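PDB 5BUD: decapping nuclease RAI1 from Candida albicans, which removes NAD caps from the 5' ends of RNAs as a metal-dependent hydrolase, and binds and stimulates the exoribonuclease RAT1. Local coordinates for residues 344-350 and 369-374; 128-133 and 383-387. All blocks are in the same frame, centred on the assembly; numbering follows the deposited sequence.

Contact 1: 344-350 and 369-374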
ATOM      1  N   ASP A 344      27.603  -2.551   6.609  1.00 40.78           N
ATOM      2  CA  ASP A 344      27.862  -1.997   7.937  1.00 39.98           C
ATOM      3  C   ASP A 344      26.643  -2.090   8.849  1.00 38.05           C
ATOM      4  O   ASP A 344      25.763  -1.239   8.824  1.00 39.82           O
ATOM      5  CB  ASP A 344      28.351  -0.562   7.824  1.00 39.21           C
ATOM      6  CG  ASP A 344      28.627   0.061   9.160  1.00 38.26           C
ATOM      7  OD1 ASP A 344      28.377  -0.573  10.216  1.00 38.38           O
ATOM      8  OD2 ASP A 344      29.094   1.202   9.145  1.00 39.13           O
ATOM      9  N   GLU A 345      26.627  -3.124   9.673  1.00 36.91           N
ATOM     10  CA  GLU A 345      25.504  -3.432  10.546  1.00 35.96           C
ATOM     11  C   GLU A 345      25.639  -2.767  11.901  1.00 35.72           C
ATOM     12  O   GLU A 345      25.008  -3.168  12.868  1.00 33.70           O
ATOM     13  CB  GLU A 345      25.398  -4.940  10.697  1.00 35.84           C
ATOM     14  CG  GLU A 345      25.191  -5.599   9.348  1.00 34.93           C
ATOM     15  CD  GLU A 345      25.137  -7.091   9.408  1.00 33.93           C
ATOM     16  OE1 GLU A 345      25.161  -7.687   8.321  1.00 31.57           O
ATOM     17  OE2 GLU A 345      25.058  -7.649  10.527  1.00 35.20           O
ATOM     18  N   ILE A 346      26.459  -1.729  11.943  1.00 37.22           N
ATOM     19  CA  ILE A 346      26.827  -1.070  13.181  1.00 40.83           C
ATOM     20  C   ILE A 346      25.873   0.104  13.450  1.00 39.92           C
ATOM     21  O   ILE A 346      25.814   0.643  14.557  1.00 36.67           O
ATOM     22  CB  ILE A 346      28.325  -0.658  13.096  1.00 42.54           C
ATOM     23  CG1 ILE A 346      29.088  -1.226  14.276  1.00 48.11           C
ATOM     24  CG2 ILE A 346      28.515   0.826  12.862  1.00 40.47           C
ATOM     25  CD1 ILE A 346      29.242  -2.728  14.169  1.00 49.83           C
ATOM     26  N   LYS A 347      25.095   0.475  12.441  1.00 39.07           N
ATOM     27  CA  LYS A 347      24.168   1.582  12.600  1.00 37.05           C
ATOM     28  C   LYS A 347      22.928   1.495  11.730  1.00 32.62           C
ATOM     29  O   LYS A 347      22.760   0.550  10.959  1.00 27.16           O
ATOM     30  CB  LYS A 347      24.889   2.906  12.398  1.00 42.14           C
ATOM     31  CG  LYS A 347      25.844   2.985  11.236  1.00 44.92           C
ATOM     32  CD  LYS A 347      26.960   3.926  11.665  1.00 49.00           C
ATOM     33  CE  LYS A 347      27.614   4.640  10.506  1.00 51.43           C
ATOM     34  NZ  LYS A 347      28.872   5.284  11.002  1.00 54.95           N
ATOM     35  N   SER A 348      22.050   2.472  11.948  1.00 32.66           N
ATOM     36  CA  SER A 348      20.774   2.618  11.248  1.00 32.37           C
ATOM     37  C   SER A 348      20.585   4.098  10.934  1.00 32.17           C
ATOM     38  O   SER A 348      21.290   4.968  11.508  1.00 27.09           O
ATOM     39  CB  SER A 348      19.654   2.182  12.165  1.00 31.79           C
ATOM     40  OG  SER A 348      19.785   0.838  12.547  1.00 34.18           O
ATOM     41  N   TYR A 349      19.609   4.381  10.067  1.00 29.68           N
ATOM     42  CA  TYR A 349      19.355   5.725   9.557  1.00 31.34           C
ATOM     43  C   TYR A 349      17.870   6.128   9.556  1.00 30.65           C
ATOM     44  O   TYR A 349      16.984   5.293   9.366  1.00 27.05           O
ATOM     45  CB  TYR A 349      19.881   5.852   8.127  1.00 31.20           C
ATOM     46  CG  TYR A 349      21.288   5.356   8.008  1.00 35.65           C
ATOM     47  CD1 TYR A 349      22.380   6.232   8.084  1.00 37.58           C
ATOM     48  CD2 TYR A 349      21.533   4.010   7.851  1.00 35.78           C
ATOM     49  CE1 TYR A 349      23.683   5.751   7.994  1.00 40.31           C
ATOM     50  CE2 TYR A 349      22.824   3.522   7.766  1.00 40.67           C
ATOM     51  CZ  TYR A 349      23.893   4.386   7.834  1.00 39.44           C
ATOM     52  OH  TYR A 349      25.157   3.847   7.722  1.00 44.76           O
ATOM     53  N   ARG A 350      17.646   7.427   9.731  1.00 29.87           N
ATOM     54  CA  ARG A 350      16.364   8.057   9.501  1.00 30.88           C
ATOM     55  C   ARG A 350      16.389   8.567   8.088  1.00 28.54           C
ATOM     56  O   ARG A 350      17.317   9.257   7.703  1.00 29.12           O
ATOM     57  CB  ARG A 350      16.185   9.283  10.385  1.00 34.52           C
ATOM     58  CG  ARG A 350      15.868   9.003  11.831  1.00 39.57           C
ATOM     59  CD  ARG A 350      15.217  10.226  12.460  1.00 43.34           C
ATOM     60  NE  ARG A 350      14.116   9.805  13.300  1.00 47.96           N
ATOM     61  CZ  ARG A 350      14.255   9.169  14.462  1.00 51.50           C
ATOM     62  NH1 ARG A 350      15.463   8.877  14.957  1.00 53.07           N
ATOM     63  NH2 ARG A 350      13.170   8.813  15.131  1.00 54.82           N
ATOM     64  N   THR A 369      18.237   3.833  19.424  1.00 36.21           N
ATOM     65  CA  THR A 369      17.264   3.598  18.345  1.00 35.49           C
ATOM     66  C   THR A 369      17.743   2.458  17.456  1.00 32.71           C
ATOM     67  O   THR A 369      16.975   1.550  17.144  1.00 31.11           O
ATOM     68  CB  THR A 369      17.060   4.890  17.530  1.00 35.99           C
ATOM     69  OG1 THR A 369      16.527   5.897  18.401  1.00 34.71           O
ATOM     70  CG2 THR A 369      16.109   4.661  16.375  1.00 36.84           C
ATOM     71  N   ASN A 370      19.026   2.481  17.096  1.00 33.12           N
ATOM     72  CA  ASN A 370      19.624   1.392  16.334  1.00 35.89           C
ATOM     73  C   ASN A 370      19.458   0.050  17.035  1.00 37.62           C
ATOM     74  O   ASN A 370      19.052  -0.945  16.406  1.00 32.63           O
ATOM     75  CB  ASN A 370      21.093   1.669  16.060  1.00 36.87           C
ATOM     76  CG  ASN A 370      21.797   0.492  15.411  1.00 38.11           C
ATOM     77  OD1 ASN A 370      21.608   0.215  14.231  1.00 37.46           O
ATOM     78  ND2 ASN A 370      22.629  -0.206  16.187  1.00 40.29           N
ATOM     79  N   GLU A 371      19.757   0.029  18.338  1.00 37.56           N
ATOM     80  CA  GLU A 371      19.560  -1.174  19.158  1.00 39.93           C
ATOM     81  C   GLU A 371      18.121  -1.649  19.149  1.00 35.06           C
ATOM     82  O   GLU A 371      17.886  -2.840  18.974  1.00 39.45           O
ATOM     83  CB  GLU A 371      20.023  -0.988  20.621  1.00 44.62           C
ATOM     84  CG  GLU A 371      21.240  -1.825  20.984  1.00 50.90           C
ATOM     85  CD  GLU A 371      22.477  -1.436  20.205  1.00 52.97           C
ATOM     86  OE1 GLU A 371      23.338  -2.308  19.984  1.00 52.71           O
ATOM     87  OE2 GLU A 371      22.588  -0.256  19.810  1.00 62.86           O
ATOM     88  N   LYS A 372      17.160  -0.754  19.350  1.00 32.22           N
ATOM     89  CA  LYS A 372      15.759  -1.176  19.307  1.00 34.64           C
ATOM     90  C   LYS A 372      15.409  -1.767  17.945  1.00 31.32           C
ATOM     91  O   LYS A 372      14.707  -2.776  17.862  1.00 28.05           O
ATOM     92  CB  LYS A 372      14.801  -0.032  19.630  1.00 38.04           C
ATOM     93  CG  LYS A 372      14.744   0.302  21.110  1.00 42.30           C
ATOM     94  CD  LYS A 372      13.844   1.497  21.382  1.00 45.92           C
ATOM     95  CE  LYS A 372      14.577   2.815  21.190  1.00 50.49           C
ATOM     96  NZ  LYS A 372      13.754   3.951  21.698  1.00 54.95           N
ATOM     97  N   LEU A 373      15.898  -1.124  16.886  1.00 30.28           N
ATOM     98  CA  LEU A 373      15.549  -1.548  15.535  1.00 30.30           C
ATOM     99  C   LEU A 373      16.030  -2.974  15.297  1.00 29.72           C
ATOM    100  O   LEU A 373      15.303  -3.825  14.738  1.00 28.93           O
ATOM    101  CB  LEU A 373      16.126  -0.580  14.491  1.00 28.92           C
ATOM    102  CG  LEU A 373      15.314   0.728  14.350  1.00 30.69           C
ATOM    103  CD1 LEU A 373      16.040   1.745  13.496  1.00 29.81           C
ATOM    104  CD2 LEU A 373      13.910   0.460  13.809  1.00 31.16           C
ATOM    105  N   ARG A 374      17.251  -3.226  15.743  1.00 28.69           N
ATOM    106  CA  ARG A 374      17.937  -4.481  15.450  1.00 29.66           C
ATOM    107  C   ARG A 374      17.575  -5.589  16.434  1.00 29.21           C
ATOM    108  O   ARG A 374      17.859  -6.731  16.159  1.00 30.91           O
ATOM    109  CB  ARG A 374      19.441  -4.261  15.424  1.00 30.84           C
ATOM    110  CG  ARG A 374      19.893  -3.415  14.252  1.00 30.97           C
ATOM    111  CD  ARG A 374      21.400  -3.217  14.251  1.00 31.18           C
ATOM    112  NE  ARG A 374      21.824  -2.440  13.077  1.00 31.85           N
ATOM    113  CZ  ARG A 374      21.954  -2.930  11.846  1.00 28.18           C
ATOM    114  NH1 ARG A 374      21.734  -4.210  11.610  1.00 28.36           N
ATOM    115  NH2 ARG A 374      22.317  -2.138  10.844  1.00 29.83           N
TER
HETATM  116  O   HOH W   1      24.220  -2.624  15.645  1.00 33.71           O

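Contact 2: 128-133 and 383-387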
ATOM      1  N   PHE A 128      21.313  -4.887   6.833  1.00 29.63           N
ATOM      2  CA  PHE A 128      21.534  -6.202   7.434  1.00 30.23           C
ATOM      3  C   PHE A 128      21.666  -7.276   6.371  1.00 30.56           C
ATOM      4  O   PHE A 128      20.850  -7.362   5.451  1.00 31.09           O
ATOM      5  CB  PHE A 128      20.405  -6.564   8.423  1.00 29.27           C
ATOM      6  CG  PHE A 128      20.551  -7.937   9.010  1.00 30.26           C
ATOM      7  CD1 PHE A 128      19.751  -8.981   8.576  1.00 30.71           C
ATOM      8  CD2 PHE A 128      21.551  -8.206   9.932  1.00 32.24           C
ATOM      9  CE1 PHE A 128      19.917 -10.257   9.080  1.00 31.28           C
ATOM     10  CE2 PHE A 128      21.723  -9.483  10.438  1.00 32.41           C
ATOM     11  CZ  PHE A 128      20.910 -10.515  10.005  1.00 32.47           C
ATOM     12  N   ASP A 129      22.721  -8.079   6.497  1.00 31.44           N
ATOM     13  CA  ASP A 129      22.983  -9.169   5.581  1.00 30.54           C
ATOM     14  C   ASP A 129      22.987  -8.750   4.122  1.00 27.65           C
ATOM     15  O   ASP A 129      22.475  -9.455   3.277  1.00 32.64           O
ATOM     16  CB  ASP A 129      21.950 -10.279   5.788  1.00 32.10           C
ATOM     17  CG  ASP A 129      22.385 -11.599   5.168  1.00 32.82           C
ATOM     18  OD1 ASP A 129      23.604 -11.769   4.980  1.00 34.47           O
ATOM     19  OD2 ASP A 129      21.510 -12.443   4.864  1.00 29.81           O
ATOM     20  N   GLY A 130      23.531  -7.583   3.848  1.00 28.32           N
ATOM     21  CA  GLY A 130      23.714  -7.093   2.479  1.00 29.55           C
ATOM     22  C   GLY A 130      22.473  -6.448   1.895  1.00 31.93           C
ATOM     23  O   GLY A 130      22.420  -6.208   0.693  1.00 34.11           O
ATOM     24  N   GLN A 131      21.464  -6.209   2.741  1.00 30.72           N
ATOM     25  CA  GLN A 131      20.195  -5.608   2.321  1.00 30.83           C
ATOM     26  C   GLN A 131      19.777  -4.460   3.219  1.00 26.94           C
ATOM     27  O   GLN A 131      20.199  -4.376   4.354  1.00 29.13           O
ATOM     28  CB  GLN A 131      19.087  -6.660   2.298  1.00 29.42           C
ATOM     29  CG  GLN A 131      19.489  -7.829   1.435  1.00 31.03           C
ATOM     30  CD  GLN A 131      18.472  -8.929   1.360  1.00 30.38           C
ATOM     31  OE1 GLN A 131      17.997  -9.426   2.379  1.00 29.60           O
ATOM     32  NE2 GLN A 131      18.179  -9.362   0.143  1.00 30.30           N
ATOM     33  N   LEU A 132      18.921  -3.603   2.684  1.00 26.42           N
ATOM     34  CA  LEU A 132      18.307  -2.499   3.407  1.00 24.13           C
ATOM     35  C   LEU A 132      16.880  -2.831   3.755  1.00 24.05           C
ATOM     36  O   LEU A 132      16.045  -3.066   2.877  1.00 25.51           O
ATOM     37  CB  LEU A 132      18.278  -1.255   2.550  1.00 24.32           C
ATOM     38  CG  LEU A 132      19.587  -0.631   2.131  1.00 26.50           C
ATOM     39  CD1 LEU A 132      19.238   0.669   1.457  1.00 26.94           C
ATOM     40  CD2 LEU A 132      20.512  -0.401   3.308  1.00 26.43           C
ATOM     41  N   PHE A 133      16.606  -2.867   5.052  1.00 24.43           N
ATOM     42  CA  PHE A 133      15.299  -3.074   5.582  1.00 23.01           C
ATOM     43  C   PHE A 133      14.716  -1.694   5.935  1.00 24.39           C
ATOM     44  O   PHE A 133      15.333  -0.922   6.701  1.00 22.57           O
ATOM     45  CB  PHE A 133      15.378  -4.000   6.805  1.00 24.22           C
ATOM     46  CG  PHE A 133      15.787  -5.397   6.448  1.00 25.18           C
ATOM     47  CD1 PHE A 133      14.832  -6.343   6.099  1.00 24.81           C
ATOM     48  CD2 PHE A 133      17.137  -5.749   6.385  1.00 25.91           C
ATOM     49  CE1 PHE A 133      15.208  -7.630   5.741  1.00 27.04           C
ATOM     50  CE2 PHE A 133      17.514  -7.037   6.019  1.00 25.33           C
ATOM     51  CZ  PHE A 133      16.554  -7.978   5.704  1.00 26.00           C
ATOM     52  N   PHE A 383      14.985 -14.124  12.750  1.00 25.79           N
ATOM     53  CA  PHE A 383      15.421 -13.785  11.382  1.00 25.05           C
ATOM     54  C   PHE A 383      16.913 -13.634  11.256  1.00 27.45           C
ATOM     55  O   PHE A 383      17.502 -14.172  10.311  1.00 29.77           O
ATOM     56  CB  PHE A 383      14.731 -12.510  10.871  1.00 25.03           C
ATOM     57  CG  PHE A 383      15.172 -12.092   9.477  1.00 22.65           C
ATOM     58  CD1 PHE A 383      14.839 -12.865   8.371  1.00 25.13           C
ATOM     59  CD2 PHE A 383      15.915 -10.946   9.275  1.00 24.10           C
ATOM     60  CE1 PHE A 383      15.234 -12.497   7.088  1.00 23.65           C
ATOM     61  CE2 PHE A 383      16.313 -10.568   7.996  1.00 23.01           C
ATOM     62  CZ  PHE A 383      15.971 -11.343   6.909  1.00 23.11           C
ATOM     63  N   THR A 384      17.540 -12.909  12.191  1.00 28.60           N
ATOM     64  CA  THR A 384      19.001 -12.759  12.191  1.00 30.05           C
ATOM     65  C   THR A 384      19.707 -14.136  12.262  1.00 29.56           C
ATOM     66  O   THR A 384      20.649 -14.406  11.497  1.00 28.81           O
ATOM     67  CB  THR A 384      19.492 -11.785  13.293  1.00 30.47           C
ATOM     68  OG1 THR A 384      19.126 -12.262  14.600  1.00 32.05           O
ATOM     69  CG2 THR A 384      18.876 -10.387  13.099  1.00 29.45           C
ATOM     70  N   GLU A 385      19.217 -15.011  13.138  1.00 29.48           N
ATOM     71  CA  GLU A 385      19.777 -16.368  13.255  1.00 29.80           C
ATOM     72  C   GLU A 385      19.620 -17.132  11.961  1.00 29.28           C
ATOM     73  O   GLU A 385      20.571 -17.754  11.488  1.00 25.31           O
ATOM     74  CB  GLU A 385      19.099 -17.166  14.361  1.00 32.21           C
ATOM     75  CG  GLU A 385      19.760 -18.504  14.589  1.00 34.89           C
ATOM     76  CD  GLU A 385      19.084 -19.348  15.650  1.00 36.97           C
ATOM     77  OE1 GLU A 385      18.512 -18.798  16.610  1.00 37.84           O
ATOM     78  OE2 GLU A 385      19.150 -20.577  15.510  1.00 40.62           O
ATOM     79  N   TRP A 386      18.411 -17.102  11.390  1.00 28.30           N
ATOM     80  CA  TRP A 386      18.208 -17.742  10.093  1.00 30.45           C
ATOM     81  C   TRP A 386      19.250 -17.259   9.084  1.00 28.88           C
ATOM     82  O   TRP A 386      19.905 -18.071   8.434  1.00 30.15           O
ATOM     83  CB  TRP A 386      16.790 -17.531   9.549  1.00 31.93           C
ATOM     84  CG  TRP A 386      16.713 -17.767   8.057  1.00 32.67           C
ATOM     85  CD1 TRP A 386      16.485 -16.824   7.078  1.00 33.78           C
ATOM     86  CD2 TRP A 386      16.922 -19.014   7.366  1.00 34.19           C
ATOM     87  NE1 TRP A 386      16.534 -17.414   5.824  1.00 33.74           N
ATOM     88  CE2 TRP A 386      16.795 -18.751   5.971  1.00 33.82           C
ATOM     89  CE3 TRP A 386      17.204 -20.322   7.783  1.00 32.72           C
ATOM     90  CZ2 TRP A 386      16.923 -19.748   5.009  1.00 32.67           C
ATOM     91  CZ3 TRP A 386      17.347 -21.315   6.812  1.00 32.37           C
ATOM     92  CH2 TRP A 386      17.202 -21.019   5.443  1.00 34.29           C
ATOM     93  N   ARG A 387      19.415 -15.951   8.943  1.00 28.74           N
ATOM     94  CA  ARG A 387      20.348 -15.445   7.920  1.00 29.21           C
ATOM     95  C   ARG A 387      21.845 -15.764   8.195  1.00 31.88           C
ATOM     96  O   ARG A 387      22.639 -16.034   7.253  1.00 28.85           O
ATOM     97  CB  ARG A 387      20.165 -13.942   7.683  1.00 29.18           C
ATOM     98  CG  ARG A 387      18.854 -13.575   6.982  1.00 28.65           C
ATOM     99  CD  ARG A 387      18.831 -14.085   5.540  1.00 28.76           C
ATOM    100  NE  ARG A 387      17.772 -13.478   4.741  1.00 27.40           N
ATOM    101  CZ  ARG A 387      17.848 -12.283   4.154  1.00 26.96           C
ATOM    102  NH1 ARG A 387      18.923 -11.530   4.286  1.00 25.35           N
ATOM    103  NH2 ARG A 387      16.810 -11.830   3.451  1.00 27.62           N
TER
HETATM  104  O   HOH W   2      22.395 -14.996   4.822  1.00 27.60           O

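Contact 1: 344-350 and 369-374
Ser348 and Asn370 mark the closest backbone approach, 5.4 Å between their CA atoms, where the loop leading into strand 349-354 lies against helix 367-377. The helix packs against the beta structure of this PD-(D/E)XK nuclease, beside strands 121-128 and 349-354, and the contact pins that loop by its carbonyls. Arg374 does most of the gripping. Its chain, straight from CG to NE, brings the guanidinium alongside residues 345-347, where NH2 of Arg374 gives a nearly linear bond (168°) to Lys347 O at 2.7 Å, in the guanidinium plane. Glu345 O sits over one face of the same group, 3.2 Å from Arg374 CZ, without a hydrogen bond. NH2 has a second acceptor in Pro127 O, which ties the helix to strand 121-128 as well. Asn370 OD1 takes two donors: Arg374 NE, one helical turn on, at 2.9 Å, and Ser348 OG, whose bond lies in the amide plane on a lone pair. The bond to NE helps fix how the guanidinium is turned. Beside this polar group, Leu373 CD1 rests 3.9 Å from Ser348 CB. On the amide's other branch, one water accepts from Asn370 ND2 and donates to Glu345 O, 2.9 Å from each.

Contact 2: 128-133 and 383-387
Arg387 leaves its helix with CG beside the backbone N and bends at chi2 (-67°), which swings its guanidinium back toward the turn at 128-131; Gln131, extended beyond CG, reaches across to meet it. Arg387 NH1 and NH2 both donate end-on to Gln131 OE1, at 3.0 and 2.9 Å, with the oxygen close to the guanidinium plane. The amide is turned 58° against that plane; NH2 is tilted slightly from the carbonyl plane, while NH1 comes from above it. Arg387 NH1 also forms a salt bridge with Asp129 OD2 at 2.8 Å, on the anti side of the carboxylate. A water donates to Asp129 OD2 and to Arg387 O, adding a second link to the helix. Glu89 takes the NE side of the guanidinium, and Gln131 NE2 is held by the carbonyls of Ile96 and Ser98, which, with the arginine on OE1, helps fix the amide's orientation. Phe383 CZ lies 3.4 Å from the guanidinium plane of Arg387, over its centre. The Phe383 ring meets Phe133 with CE2 3.5 Å from Phe133 CZ, the planes at 77°, and lies obliquely against Phe128. Phe128 CZ abuts Thr384 CG2 at 3.7 Å. This is a type I' turn of the beta hairpin formed by strands 121-128 and 131-136, clasped by the C-terminal helix 381-389 through a buried arginine and a cluster of three phenylalanines.

In the fold
Contacts 1 and 2 fasten two consecutive helices, 367-377 and 381-389, to neighbouring parts of the same beta structure, with centres about 12 Å apart and both well away from the manganese site. Along the chain, contact 1 is nested within the loop that contact 2 closes. Contact 1 is partly buried: its arginine bonds to backbone carbonyls of a loop and a strand and to an amide of its own helix. Contact 2 is buried, and there the arginine is paired with side chains, a carboxylate and an amide, beside packed aromatic rings. Glu345 joins them: its carboxylate probably accepts from Asp129 N in the hairpin turn and packs against Phe128, while Arg374 NH1 lies near Phe128 CB.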